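Local atomic coordinates of potential RNA-dependent RNA polymerase (Human picobirnavirus, PDB entry 5I62), a protein that catalyses RNA-templated RNA synthesis from ribonucleoside triphosphates and probably serves both transcription and replication of the viral genome. Residues 6-11 against 311-316; 11-16 against 176-181; 167-172 against 302-307. One frame throughout, in Å; residues are numbered along the deposited sequence.

Contact 1 (6-11 against 311-316)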
# COMPACT_ATOMS: atom_id res chain seq x y z
N ASN A 6 -9.08 -27.32 21.38
CA ASN A 6 -10.46 -26.85 21.45
C ASN A 6 -10.55 -25.36 21.81
O ASN A 6 -11.66 -24.84 21.90
CB ASN A 6 -11.29 -27.72 22.41
CG ASN A 6 -10.84 -27.60 23.86
OD1 ASN A 6 -9.78 -27.04 24.16
ND2 ASN A 6 -11.64 -28.16 24.77
N VAL A 7 -9.43 -24.68 22.00
CA VAL A 7 -9.44 -23.22 21.99
C VAL A 7 -9.16 -22.69 20.59
O VAL A 7 -9.85 -21.78 20.11
CB VAL A 7 -8.44 -22.64 23.02
CG1 VAL A 7 -8.37 -21.11 22.89
CG2 VAL A 7 -8.87 -23.01 24.42
N TRP A 8 -8.19 -23.30 19.90
CA TRP A 8 -7.93 -22.98 18.50
C TRP A 8 -9.20 -23.09 17.66
O TRP A 8 -9.45 -22.25 16.78
CB TRP A 8 -6.84 -23.91 17.96
CG TRP A 8 -6.44 -23.71 16.52
CD1 TRP A 8 -6.69 -24.55 15.47
CD2 TRP A 8 -5.68 -22.61 15.98
NE1 TRP A 8 -6.16 -24.04 14.31
CE2 TRP A 8 -5.53 -22.85 14.59
CE3 TRP A 8 -5.14 -21.44 16.53
CZ2 TRP A 8 -4.85 -21.97 13.75
CZ3 TRP A 8 -4.45 -20.57 15.69
CH2 TRP A 8 -4.31 -20.84 14.31
N SER A 9 -10.04 -24.09 17.94
CA SER A 9 -11.25 -24.25 17.15
C SER A 9 -12.33 -23.22 17.49
O SER A 9 -13.39 -23.23 16.86
CB SER A 9 -11.80 -25.68 17.30
OG SER A 9 -12.04 -26.00 18.65
N LYS A 10 -12.09 -22.32 18.46
CA LYS A 10 -12.98 -21.19 18.68
C LYS A 10 -12.57 -19.97 17.87
O LYS A 10 -13.36 -19.03 17.73
CB LYS A 10 -13.05 -20.82 20.16
CG LYS A 10 -13.56 -21.94 21.05
CD LYS A 10 -13.51 -21.51 22.51
CE LYS A 10 -13.88 -22.68 23.43
NZ LYS A 10 -15.12 -23.35 22.92
N TYR A 11 -11.34 -19.97 17.35
CA TYR A 11 -10.84 -18.95 16.44
C TYR A 11 -11.02 -19.35 14.98
O TYR A 11 -11.24 -18.48 14.13
CB TYR A 11 -9.35 -18.70 16.70
CG TYR A 11 -9.07 -18.03 18.02
CD1 TYR A 11 -9.02 -18.76 19.20
CD2 TYR A 11 -8.84 -16.66 18.09
CE1 TYR A 11 -8.77 -18.14 20.41
CE2 TYR A 11 -8.58 -16.03 19.29
CZ TYR A 11 -8.55 -16.78 20.45
OH TYR A 11 -8.29 -16.15 21.66
N GLY A 311 -2.24 -23.10 16.08
CA GLY A 311 -2.33 -23.20 17.52
C GLY A 311 -1.57 -22.16 18.31
O GLY A 311 -1.41 -22.30 19.52
N GLU A 312 -1.07 -21.11 17.66
CA GLU A 312 -0.27 -20.10 18.35
C GLU A 312 -0.83 -18.72 18.06
O GLU A 312 -0.98 -18.35 16.89
CB GLU A 312 1.21 -20.18 17.96
CG GLU A 312 1.81 -21.53 18.30
CD GLU A 312 3.31 -21.53 18.16
OE1 GLU A 312 3.97 -20.77 18.90
OE2 GLU A 312 3.82 -22.26 17.29
N ILE A 313 -1.12 -17.97 19.12
CA ILE A 313 -1.80 -16.69 19.03
C ILE A 313 -1.10 -15.72 19.97
O ILE A 313 -0.77 -16.05 21.11
CB ILE A 313 -3.30 -16.82 19.38
CG1 ILE A 313 -3.98 -17.88 18.50
CG2 ILE A 313 -4.00 -15.46 19.24
CD1 ILE A 313 -5.42 -18.19 18.94
N ARG A 314 -0.89 -14.51 19.50
CA ARG A 314 -0.30 -13.46 20.31
C ARG A 314 -1.36 -12.40 20.59
O ARG A 314 -2.18 -12.12 19.72
CB ARG A 314 0.90 -12.87 19.59
CG ARG A 314 1.64 -11.82 20.37
CD ARG A 314 2.96 -11.53 19.71
NE ARG A 314 3.69 -10.54 20.48
CZ ARG A 314 4.95 -10.20 20.24
NH1 ARG A 314 5.61 -10.79 19.26
NH2 ARG A 314 5.53 -9.28 20.99
N TYR A 315 -1.34 -11.82 21.80
CA TYR A 315 -2.34 -10.85 22.25
C TYR A 315 -1.66 -9.53 22.63
O TYR A 315 -0.44 -9.46 22.77
CB TYR A 315 -3.15 -11.38 23.44
CG TYR A 315 -3.84 -12.71 23.16
CD1 TYR A 315 -3.15 -13.91 23.27
CD2 TYR A 315 -5.17 -12.74 22.77
CE1 TYR A 315 -3.80 -15.14 23.00
CE2 TYR A 315 -5.81 -13.95 22.49
CZ TYR A 315 -5.13 -15.14 22.61
OH TYR A 315 -5.78 -16.33 22.32
N GLY A 316 -2.48 -8.49 22.81
CA GLY A 316 -2.01 -7.20 23.27
C GLY A 316 -2.15 -6.12 22.20
O GLY A 316 -2.34 -6.39 21.02

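Contact 2 (11-16 against 176-181)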
# COMPACT_ATOMS: atom_id res chain seq x y z
N TYR A 11 -11.34 -19.97 17.35
CA TYR A 11 -10.84 -18.95 16.44
C TYR A 11 -11.02 -19.35 14.98
O TYR A 11 -11.24 -18.48 14.13
CB TYR A 11 -9.35 -18.70 16.70
CG TYR A 11 -9.07 -18.03 18.02
CD1 TYR A 11 -9.02 -18.76 19.20
CD2 TYR A 11 -8.84 -16.66 18.09
CE1 TYR A 11 -8.77 -18.14 20.41
CE2 TYR A 11 -8.58 -16.03 19.29
CZ TYR A 11 -8.55 -16.78 20.45
OH TYR A 11 -8.29 -16.15 21.66
N PHE A 12 -10.92 -20.64 14.67
CA PHE A 12 -11.04 -21.10 13.30
C PHE A 12 -11.99 -22.28 13.20
O PHE A 12 -12.10 -23.09 14.12
CB PHE A 12 -9.69 -21.48 12.71
CG PHE A 12 -8.74 -20.33 12.64
CD1 PHE A 12 -8.79 -19.46 11.56
CD2 PHE A 12 -7.89 -20.05 13.69
CE1 PHE A 12 -7.95 -18.36 11.50
CE2 PHE A 12 -7.05 -18.94 13.64
CZ PHE A 12 -7.09 -18.11 12.54
N ASN A 13 -12.66 -22.35 12.07
CA ASN A 13 -13.56 -23.45 11.75
C ASN A 13 -12.70 -24.67 11.44
O ASN A 13 -11.99 -24.68 10.43
CB ASN A 13 -14.44 -23.04 10.57
CG ASN A 13 -15.54 -24.04 10.27
OD1 ASN A 13 -16.25 -24.49 11.17
ND2 ASN A 13 -15.69 -24.37 9.00
N ILE A 14 -12.72 -25.66 12.33
CA ILE A 14 -11.81 -26.84 12.29
C ILE A 14 -12.67 -28.10 12.14
O ILE A 14 -13.63 -28.26 12.89
CB ILE A 14 -10.93 -26.93 13.60
CG1 ILE A 14 -10.03 -25.71 13.78
CG2 ILE A 14 -10.08 -28.21 13.65
CD1 ILE A 14 -9.15 -25.37 12.59
N PRO A 15 -12.30 -29.01 11.22
CA PRO A 15 -11.03 -29.00 10.48
C PRO A 15 -11.00 -28.07 9.27
O PRO A 15 -12.04 -27.66 8.73
CB PRO A 15 -10.87 -30.48 10.04
CG PRO A 15 -12.18 -31.19 10.44
CD PRO A 15 -13.17 -30.12 10.78
N ASN A 16 -9.78 -27.74 8.84
CA ASN A 16 -9.56 -26.88 7.68
C ASN A 16 -8.19 -27.22 7.12
O ASN A 16 -7.18 -26.65 7.54
CB ASN A 16 -9.63 -25.39 8.05
CG ASN A 16 -9.67 -24.49 6.83
OD1 ASN A 16 -9.08 -24.79 5.79
ND2 ASN A 16 -10.38 -23.38 6.94
N ARG A 176 -23.51 -17.41 15.59
CA ARG A 176 -22.30 -18.00 16.15
C ARG A 176 -21.52 -16.94 16.92
O ARG A 176 -21.54 -15.77 16.57
CB ARG A 176 -21.40 -18.57 15.05
CG ARG A 176 -21.97 -19.75 14.28
CD ARG A 176 -22.85 -19.30 13.12
NE ARG A 176 -22.82 -20.26 12.01
CZ ARG A 176 -23.51 -20.11 10.89
NH1 ARG A 176 -24.29 -19.05 10.73
NH2 ARG A 176 -23.43 -21.03 9.92
N GLU A 177 -20.81 -17.36 17.96
CA GLU A 177 -19.80 -16.52 18.59
C GLU A 177 -18.43 -17.14 18.36
O GLU A 177 -18.17 -18.26 18.81
CB GLU A 177 -20.02 -16.31 20.08
CG GLU A 177 -18.80 -15.59 20.68
CD GLU A 177 -19.01 -15.01 22.07
OE1 GLU A 177 -20.17 -14.87 22.53
OE2 GLU A 177 -17.99 -14.70 22.71
N TRP A 178 -17.57 -16.43 17.64
CA TRP A 178 -16.19 -16.82 17.43
C TRP A 178 -15.27 -15.88 18.19
O TRP A 178 -15.66 -14.79 18.62
CB TRP A 178 -15.81 -16.79 15.94
CG TRP A 178 -16.65 -17.63 15.02
CD1 TRP A 178 -17.74 -17.23 14.29
CD2 TRP A 178 -16.45 -19.01 14.68
NE1 TRP A 178 -18.23 -18.28 13.54
CE2 TRP A 178 -17.45 -19.38 13.76
CE3 TRP A 178 -15.51 -19.97 15.08
CZ2 TRP A 178 -17.53 -20.66 13.21
CZ3 TRP A 178 -15.60 -21.25 14.54
CH2 TRP A 178 -16.61 -21.58 13.62
N SER A 179 -14.02 -16.29 18.34
CA SER A 179 -12.98 -15.40 18.83
C SER A 179 -12.13 -15.00 17.62
O SER A 179 -11.71 -15.87 16.85
CB SER A 179 -12.13 -16.07 19.91
OG SER A 179 -11.50 -15.10 20.74
N GLY A 180 -11.91 -13.70 17.43
CA GLY A 180 -11.27 -13.22 16.21
C GLY A 180 -9.76 -13.12 16.35
O GLY A 180 -9.23 -12.77 17.41
N ALA A 181 -9.06 -13.42 15.26
CA ALA A 181 -7.62 -13.20 15.19
C ALA A 181 -7.23 -12.92 13.75
O ALA A 181 -7.68 -13.60 12.82
CB ALA A 181 -6.84 -14.41 15.73

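Contact 3 (167-172 against 302-307)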
# COMPACT_ATOMS: atom_id res chain seq x y z
N ARG A 167 -8.39 -8.53 26.08
CA ARG A 167 -7.46 -8.79 24.99
C ARG A 167 -8.07 -9.61 23.86
O ARG A 167 -7.38 -9.87 22.87
CB ARG A 167 -6.21 -9.47 25.54
CG ARG A 167 -6.43 -10.91 25.94
CD ARG A 167 -5.26 -11.46 26.75
NE ARG A 167 -5.37 -12.91 26.85
CZ ARG A 167 -4.35 -13.75 26.79
NH1 ARG A 167 -3.12 -13.28 26.63
NH2 ARG A 167 -4.57 -15.05 26.87
N TYR A 168 -9.34 -10.00 23.95
CA TYR A 168 -10.00 -10.85 22.96
C TYR A 168 -10.86 -10.04 22.02
O TYR A 168 -11.48 -9.05 22.41
CB TYR A 168 -10.87 -11.92 23.63
CG TYR A 168 -10.10 -12.83 24.53
CD1 TYR A 168 -9.33 -13.87 24.01
CD2 TYR A 168 -10.09 -12.63 25.91
CE1 TYR A 168 -8.60 -14.72 24.84
CE2 TYR A 168 -9.36 -13.47 26.74
CZ TYR A 168 -8.62 -14.51 26.20
OH TYR A 168 -7.90 -15.33 27.03
N CYS A 169 -10.93 -10.48 20.77
CA CYS A 169 -11.83 -9.90 19.78
C CYS A 169 -13.05 -10.81 19.67
O CYS A 169 -12.95 -11.93 19.18
CB CYS A 169 -11.12 -9.76 18.43
SG CYS A 169 -12.18 -9.14 17.09
N VAL A 170 -14.19 -10.34 20.15
CA VAL A 170 -15.42 -11.12 20.06
C VAL A 170 -16.06 -10.86 18.70
O VAL A 170 -16.18 -9.71 18.28
CB VAL A 170 -16.38 -10.79 21.21
CG1 VAL A 170 -17.71 -11.51 21.03
CG2 VAL A 170 -15.73 -11.13 22.56
N MET A 171 -16.46 -11.93 18.01
CA MET A 171 -17.15 -11.83 16.72
C MET A 171 -18.43 -12.64 16.78
O MET A 171 -18.38 -13.88 16.76
CB MET A 171 -16.25 -12.29 15.58
CG MET A 171 -14.87 -11.64 15.59
SD MET A 171 -14.01 -11.82 14.03
CE MET A 171 -14.07 -13.62 13.78
N ARG A 172 -19.57 -11.96 16.85
CA ARG A 172 -20.87 -12.62 16.70
C ARG A 172 -21.25 -12.60 15.23
O ARG A 172 -21.39 -11.52 14.64
CB ARG A 172 -21.95 -11.93 17.54
CG ARG A 172 -21.91 -12.22 19.02
CD ARG A 172 -22.48 -13.61 19.36
NE ARG A 172 -23.85 -13.84 18.91
CZ ARG A 172 -24.50 -15.00 19.03
NH1 ARG A 172 -23.89 -16.04 19.60
NH2 ARG A 172 -25.75 -15.11 18.60
N TYR A 302 -5.92 -2.02 16.06
CA TYR A 302 -4.77 -1.75 16.91
C TYR A 302 -4.63 -2.72 18.07
O TYR A 302 -3.70 -2.58 18.88
CB TYR A 302 -4.84 -0.31 17.44
CG TYR A 302 -4.98 0.70 16.32
CD1 TYR A 302 -3.94 0.90 15.43
CD2 TYR A 302 -6.16 1.44 16.15
CE1 TYR A 302 -4.06 1.81 14.38
CE2 TYR A 302 -6.28 2.36 15.09
CZ TYR A 302 -5.21 2.53 14.22
OH TYR A 302 -5.28 3.43 13.17
N ALA A 303 -5.53 -3.69 18.20
CA ALA A 303 -5.51 -4.61 19.34
C ALA A 303 -5.85 -6.05 18.99
O ALA A 303 -5.81 -6.90 19.89
CB ALA A 303 -6.47 -4.12 20.43
N ILE A 304 -6.19 -6.36 17.74
CA ILE A 304 -6.69 -7.71 17.41
C ILE A 304 -5.60 -8.74 17.65
O ILE A 304 -4.41 -8.46 17.38
CB ILE A 304 -7.19 -7.75 15.94
CG1 ILE A 304 -7.97 -9.05 15.65
CG2 ILE A 304 -6.03 -7.54 14.96
CD1 ILE A 304 -8.67 -9.02 14.31
N PRO A 305 -5.91 -9.92 18.21
CA PRO A 305 -4.87 -10.95 18.36
C PRO A 305 -4.32 -11.37 17.01
O PRO A 305 -4.94 -11.13 15.97
CB PRO A 305 -5.62 -12.11 19.05
CG PRO A 305 -6.80 -11.43 19.75
CD PRO A 305 -7.20 -10.34 18.79
N LEU A 306 -3.15 -11.98 17.03
CA LEU A 306 -2.47 -12.46 15.82
C LEU A 306 -2.22 -13.95 15.90
O LEU A 306 -1.47 -14.41 16.76
CB LEU A 306 -1.14 -11.74 15.63
CG LEU A 306 -0.32 -12.18 14.42
CD1 LEU A 306 -1.04 -11.85 13.08
CD2 LEU A 306 1.06 -11.54 14.47
N ALA A 307 -2.80 -14.70 14.95
CA ALA A 307 -2.52 -16.13 14.80
C ALA A 307 -1.33 -16.26 13.85
O ALA A 307 -1.45 -16.02 12.65
CB ALA A 307 -3.74 -16.88 14.27
O HOH W 1 -5.14 -8.31 22.22

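Contact 1 (6-11 against 311-316)
Y11 and Y315 meet through their phenol oxygens in the one hydrogen bond of this contact. Y315 OH donates to Y11 OH at 2.6 Å, and the accepting oxygen lies close to the plane of the Y315 ring, at its edge. The two side chains arrive from opposite directions, and the bond bridges the N-terminal helix and the residue just past strand 312-314.

Beside this bond the evidence is for CH-pi packing. I313 sends its CD1 methyl to the middle of the Y11 ring, 3.5 Å from the centroid and only 5° off the ring normal. The ring carbons of Y11 are therefore nearly equidistant from that methyl. I313 reaches so far because CD1 lies anti to CA across the CB-CG1 bond (chi2 172°). A second contact of this kind joins W8 and G311: G311 CA lies over the face of the W8 six-membered ring, 3.9 Å from its centroid. G311 N is over the same ring, 3.4 Å from W8 CE3 and displaced toward the rim.

I313 also touches the second ring: its CG1 lies at the edge of the W8 indole, 3.9 Å from W8 CZ3, so one isoleucine serves a face of Y11 and an edge of W8.

Through W8 and Y11 on G311 and I313, the N-terminal helix packs across the 312-314 edge of the mixed sheet, axes 63° apart. Backbone bonds of G311 with V3 and I313 with G1 show the N-terminal segment running beside this strand. Strand 306-309 adjoins 312-314, A307 also touching W8, while strand 176-189 packs against Y11 through S179 and A181.

Contact 2 (11-16 against 176-181)
Y11 lies along S179 where the loop after helix 5-11 meets strand 176-189, a member of the mixed sheet that probably belongs to the fingers of the right-hand polymerase fold. The approach begins at the backbone: Y11 CA directs its hydrogen at S179 O, 3.2 Å away, with 155° at the hydrogen. Moving outward, Y11 CB and CG remain near the same carbonyl oxygen, and CD2 comes nearest to it, also at 3.2 Å. Y11 CD2 also meets A181 CB, 3.8 Å away. S179 CB sits over the middle of the ring, 3.6 Å from the Y11 centroid and 13° off the normal, on the face opposite the one taken by I313. With S179 OG turned anti to its own backbone N (chi1 -157°), the hydroxyl oxygen lies by the outer part of the ring, 3.4 Å from Y11 CE2. At the tip, Y11 OH has its hydrogen-bonding partner in Y315.

Farther along, the six-membered ring of W178 comes up to the loop, its CZ3 4.0 Å from F12 O. The amide of N13 stands nearly upright to that indole, and N13 OD1 reaches its edge, 3.8 Å from W178 CH2.

Contact 3 (167-172 against 302-307)
R167 O and A303 O face each other 4.5 Å apart, and a single water spans the gap between them. It donates to both carbonyl oxygens, lying 2.8 Å from R167 O and 2.8 Å from A303 O. No direct hydrogen bond crosses between the segments, so this water is their polar link.

The remaining evidence is apolar. P305 makes contact through CG and CD: CG lies 3.5 Å from R167 O, and CD lies 4.0 Å from C169 CB. In the cysteine SG, anti to the backbone N (chi1 176°), is turned away from the proline, which leaves the methylene to make the contact. I304 adds CG1, 4.3 Å from C169 CB.

The R167 side chain, leading away from the water, lies along its neighbour Y168. Its CG passes above the rim of the Y168 ring, and R167 NH2 donates a weak hydrogen bond to Y168 OH at 3.3 Å, the hydroxyl lying in the guanidinium plane at its edge. Y315 completes this group by a cation-pi contact with R167.

C169 pairs by backbone bonds with G180, whereas I304 O accepts from H318. Strand 176-189 pairs antiparallel with 168-173 and parallel with 306-309, and this contact joins the start of 168-173 to the residues leading into 306-309, in a mixed sheet consistent with the fingers of a viral RNA-dependent RNA polymerase.

In the fold
From the N terminus, helix 5-11 and the loop after it supply the first halves of contacts 1 and 2, which share Y11 and have centres 9 Å apart. Contact 2 closes a loop of some 160 residues on strand 176-189; contact 1 closes one of about 300 on strand 312-314. Contact 3 closes one of about 130, joining strand 168-173 to the loop that enters strand 306-309. Contacts 2 and 3 are each nested within contact 1 but cross one another, their segments alternating along the chain. All three reach the same mixed sheet, the N-terminal segment being tied to two of its strands.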